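Local coordinates for protein malate dehydrogenase (Naegleria fowleri, PDB 6UM4) that probably catalyses the reversible, NAD-dependent oxidation of malate to oxaloacetate, as malate dehydrogenases of this family do, at residues 104-109 and 133-138; 178-183 and 220-225. All blocks are in the same frame, centred on the assembly; numbering follows the deposited sequence. Where two conformers were deposited one is given.

Both contacts sit at the C-terminal ends of strands in the one parallel Rossmann sheet, their centres 11 Å apart. Interaction 1 joins the turn after strand 98-102 to the end of strand 129-134; interaction 2 pairs strand 176-179 with strand 218-221 and the loops that follow. The first lies toward one side of the chain, about 18 Å from its centre, and is largely polar, with a carboxylate against backbone N-H groups. The second, about 8 Å from the centre, combines sheet hydrogen bonds with aliphatic packing. They meet where Ile109 packs on Leu180 and where Arg136 makes a weak hydrogen bond to the carbonyl of Gly182.

Interaction 1: residues 104-109 and 133-138; sequences GACGQI and LLERPE
Just past the end of strand 129-134, Glu135 turns its carboxylate to the turn formed by residues 104-107 and supplies one of the two hydrogen bonds between the segments. Its OE2 accepts this bond from the backbone N of Cys106, 3.0 Å away, using its anti side with the donor 15° out of the carboxylate plane. The other oxygen turns back on its own chain: Glu135 OE1 takes the hydrogen of Arg136 N at 2.9 Å, also on the anti side. One bond on each oxygen fixes the rotation of the carboxylate, and the bend of the side chain at chi2 (-60°) helps bring it to the turn. The second bond across joins the backbones directly, from Ala105 N to Leu134 O at 3.2 Å, nearly straight at 171° about the hydrogen. Within the turn, which is type I, Gly107 N bonds to Gly104 O, and Gly107 stands at the N-cap position of helix 108-118.

The apolar contact is made by the methyl of Ala105, which points at the strand: Ala105 CB meets Leu133 CB at 3.8 Å, with Leu133 CD2 a little farther off. Cys106 packs beside the carboxylate instead, its CB 3.3 Å from Glu135 OE2. Helix 140-151 covers this side, Leu143 touching both Ala105 and Cys106.

Residues 104-107 form the glycine-rich turn leading into the helix of a Rossmann beta-alpha-beta unit, and residues 133-138 hold the end of its second strand and what follows it. An acidic residue at this strand end typically binds the adenosine ribose hydroxyls of NAD, a role Glu135 could share.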
# COMPACT_ATOMS: atom_id res chain seq x y z
N GLY A 104 9.67 12.54 -6.26
CA GLY A 104 8.22 12.70 -6.26
C GLY A 104 7.55 12.10 -5.06
O GLY A 104 6.43 11.57 -5.16
N ALA A 105 8.20 12.17 -3.90
CA ALA A 105 7.81 11.39 -2.73
C ALA A 105 6.52 11.85 -2.06
O ALA A 105 6.04 11.18 -1.15
CB ALA A 105 8.95 11.39 -1.70
N CYS A 106 5.95 12.97 -2.48
CA CYS A 106 4.67 13.47 -1.98
C CYS A 106 3.50 13.05 -2.85
O CYS A 106 2.35 13.30 -2.47
CB CYS A 106 4.70 14.99 -1.89
SG CYS A 106 5.35 15.62 -0.33
N GLY A 107 3.76 12.44 -4.00
CA GLY A 107 2.71 12.12 -4.94
C GLY A 107 1.88 10.90 -4.58
O GLY A 107 2.12 10.19 -3.59
N GLN A 108 0.87 10.64 -5.42
CA GLN A 108 -0.08 9.56 -5.14
C GLN A 108 0.58 8.19 -5.29
O GLN A 108 0.34 7.30 -4.46
CB GLN A 108 -1.29 9.70 -6.06
CG GLN A 108 -2.21 10.85 -5.67
CD GLN A 108 -2.65 10.79 -4.21
OE1 GLN A 108 -3.08 9.74 -3.72
NE2 GLN A 108 -2.51 11.92 -3.51
N ILE A 109 1.44 8.03 -6.29
CA ILE A 109 2.17 6.78 -6.44
C ILE A 109 3.05 6.53 -5.21
O ILE A 109 3.08 5.43 -4.65
CB ILE A 109 3.01 6.79 -7.73
CG1 ILE A 109 2.11 6.63 -8.97
CG2 ILE A 109 4.07 5.72 -7.66
CD1 ILE A 109 2.88 6.81 -10.30
N LEU A 133 14.03 10.79 0.60
CA LEU A 133 12.82 11.22 -0.07
C LEU A 133 13.04 12.60 -0.66
O LEU A 133 13.37 13.54 0.07
CB LEU A 133 11.65 11.26 0.92
CG LEU A 133 11.36 9.95 1.64
CD1 LEU A 133 10.11 10.10 2.52
CD2 LEU A 133 11.16 8.85 0.58
N LEU A 134 12.83 12.73 -1.97
CA LEU A 134 13.10 13.96 -2.70
C LEU A 134 11.79 14.56 -3.21
O LEU A 134 10.92 13.84 -3.70
CB LEU A 134 14.03 13.68 -3.89
CG LEU A 134 14.22 14.85 -4.85
CD1 LEU A 134 14.89 15.97 -4.09
CD2 LEU A 134 15.05 14.45 -6.05
N GLU A 135 11.66 15.87 -3.08
CA GLU A 135 10.50 16.58 -3.60
C GLU A 135 10.94 17.95 -4.08
O GLU A 135 12.06 18.39 -3.84
CB GLU A 135 9.38 16.70 -2.54
CG GLU A 135 8.19 15.77 -2.72
CD GLU A 135 7.44 15.95 -4.06
OE1 GLU A 135 7.58 17.02 -4.70
OE2 GLU A 135 6.73 15.01 -4.48
N ARG A 136 10.02 18.64 -4.75
CA ARG A 136 10.24 20.02 -5.13
C ARG A 136 10.31 20.89 -3.88
O ARG A 136 9.78 20.52 -2.83
CB ARG A 136 9.13 20.50 -6.06
CG ARG A 136 9.25 19.95 -7.48
CD ARG A 136 8.19 20.55 -8.41
NE ARG A 136 7.95 19.70 -9.58
CZ ARG A 136 8.52 19.87 -10.77
NH1 ARG A 136 9.38 20.86 -10.96
NH2 ARG A 136 8.23 19.04 -11.77
N PRO A 137 10.99 22.04 -3.96
CA PRO A 137 11.13 22.90 -2.77
C PRO A 137 9.81 23.28 -2.12
O PRO A 137 9.70 23.30 -0.89
CB PRO A 137 11.85 24.14 -3.32
CG PRO A 137 12.58 23.65 -4.52
CD PRO A 137 11.71 22.59 -5.13
N GLU A 138 8.79 23.56 -2.93
CA GLU A 138 7.50 24.02 -2.44
C GLU A 138 6.66 22.93 -1.80
O GLU A 138 5.58 23.24 -1.30
CB GLU A 138 6.75 24.69 -3.60
CG GLU A 138 6.64 23.82 -4.86
CD GLU A 138 7.86 23.92 -5.76
OE1 GLU A 138 8.88 24.50 -5.33
OE2 GLU A 138 7.81 23.42 -6.91

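Interaction 2: residues 178-183 and 220-225; sequences ILLGGK and LIVANP
Leu180 lays its CD2 methyl against Val222, 3.6 Å from Val222 CB and almost as near both valine methyls. The two side chains run side by side in the same direction. Although the CB of Leu180 points away from the other segment, its CG lies anti to the carbonyl carbon (chi1 -51°), and from there the branch carrying CD2 reaches back to the valine. On the same face Ile178 CG2 lies at a similar, loose distance from Val222 CG2 (4.3 Å) and Leu220 CD2, under a cover from helices 108-118 and 332-348. Leu179 and Ile221 share the opposite face, where Phe202 of helix 191-212 packs on Leu179.

Between these layers the strands pair in parallel, Ile178 beside Leu220 and Leu179 beside Ile221. Leu179 N gives its hydrogen to Leu220 O at 2.8 Å, almost in line with the carbonyl bond (173° at the oxygen). Leu179 O receives two: Val222 N at 2.9 Å, tilted 31° from the carbonyl plane, and Ala223 N at 3.1 Å, lying in that plane. The second bond carries the pairing beyond the regular ladder as the loops begin. There Ala223 fits against the backbone of the other loop, Ala223 CB lying 3.4 Å from both Leu180 O and Gly181 O.

The unit joined here, strand 176-179, helix 191-212 and strand 218-221, is a beta-alpha-beta crossover of the Rossmann domain. With aliphatic packing on both faces of the pairing, the two donors on Leu179 O probably fix how the two loops leave the sheet.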
# COMPACT_ATOMS: atom_id res chain seq x y z
N ILE A 178 14.23 5.07 -7.18
CA ILE A 178 12.97 4.96 -7.90
C ILE A 178 12.54 6.37 -8.26
O ILE A 178 12.32 7.20 -7.37
CB ILE A 178 11.88 4.23 -7.08
CG1 ILE A 178 12.34 2.80 -6.78
CG2 ILE A 178 10.55 4.19 -7.84
CD1 ILE A 178 11.43 2.05 -5.86
N LEU A 179 12.48 6.66 -9.56
CA LEU A 179 12.31 8.03 -10.03
C LEU A 179 10.87 8.21 -10.48
O LEU A 179 10.51 7.89 -11.61
CB LEU A 179 13.30 8.31 -11.15
CG LEU A 179 14.71 8.07 -10.65
CD1 LEU A 179 15.77 8.56 -11.61
CD2 LEU A 179 14.87 8.75 -9.25
N LEU A 180 10.04 8.75 -9.56
CA LEU A 180 8.64 9.04 -9.82
C LEU A 180 8.45 10.47 -10.28
O LEU A 180 7.50 10.76 -11.02
CB LEU A 180 7.80 8.82 -8.56
CG LEU A 180 7.95 7.48 -7.84
CD1 LEU A 180 7.16 7.48 -6.52
CD2 LEU A 180 7.45 6.36 -8.74
N GLY A 181 9.35 11.36 -9.87
CA GLY A 181 9.17 12.77 -10.11
C GLY A 181 9.52 13.16 -11.54
O GLY A 181 10.45 12.64 -12.15
N GLY A 182 8.77 14.14 -12.04
CA GLY A 182 9.00 14.65 -13.37
C GLY A 182 8.22 15.92 -13.56
O GLY A 182 7.71 16.51 -12.60
N LYS A 183 8.19 16.39 -14.80
CA LYS A 183 7.42 17.58 -15.13
C LYS A 183 6.19 17.20 -15.95
O LYS A 183 6.34 16.73 -17.09
CB LYS A 183 8.28 18.60 -15.88
CG LYS A 183 7.65 19.99 -15.98
CD LYS A 183 8.47 20.90 -16.88
CE LYS A 183 7.97 22.33 -16.84
NZ LYS A 183 8.93 23.24 -17.55
N LEU A 220 15.30 2.81 -11.23
CA LEU A 220 14.05 2.54 -11.92
C LEU A 220 13.39 3.87 -12.25
O LEU A 220 13.19 4.70 -11.37
CB LEU A 220 13.12 1.68 -11.05
CG LEU A 220 11.69 1.54 -11.59
CD1 LEU A 220 11.71 0.90 -12.99
CD2 LEU A 220 10.82 0.76 -10.64
N ILE A 221 13.10 4.08 -13.53
CA ILE A 221 12.42 5.29 -13.98
C ILE A 221 10.94 4.97 -14.17
O ILE A 221 10.59 4.08 -14.94
CB ILE A 221 13.02 5.84 -15.29
CG1 ILE A 221 14.31 6.63 -15.04
CG2 ILE A 221 12.01 6.75 -15.97
CD1 ILE A 221 15.54 5.79 -14.78
N VAL A 222 10.09 5.71 -13.45
CA VAL A 222 8.64 5.60 -13.58
C VAL A 222 8.06 6.79 -14.34
O VAL A 222 7.14 6.63 -15.14
CB VAL A 222 7.97 5.45 -12.19
CG1 VAL A 222 6.46 5.49 -12.32
CG2 VAL A 222 8.39 4.15 -11.53
N ALA A 223 8.58 7.99 -14.08
CA ALA A 223 8.04 9.19 -14.69
C ALA A 223 8.13 9.13 -16.21
O ALA A 223 9.11 8.64 -16.76
CB ALA A 223 8.80 10.42 -14.18
N ASN A 224 7.08 9.63 -16.88
CA ASN A 224 7.02 9.66 -18.34
C ASN A 224 7.76 10.87 -18.92
O ASN A 224 7.91 11.90 -18.26
CB ASN A 224 5.58 9.67 -18.80
CG ASN A 224 5.03 8.27 -18.96
OD1 ASN A 224 5.75 7.36 -19.38
ND2 ASN A 224 3.75 8.09 -18.63
N PRO A 225 8.28 10.74 -20.17
CA PRO A 225 8.33 9.52 -21.00
C PRO A 225 9.43 8.56 -20.51
O PRO A 225 10.64 8.87 -20.58
CB PRO A 225 8.63 10.06 -22.40
CG PRO A 225 9.44 11.31 -22.13
CD PRO A 225 8.84 11.91 -20.87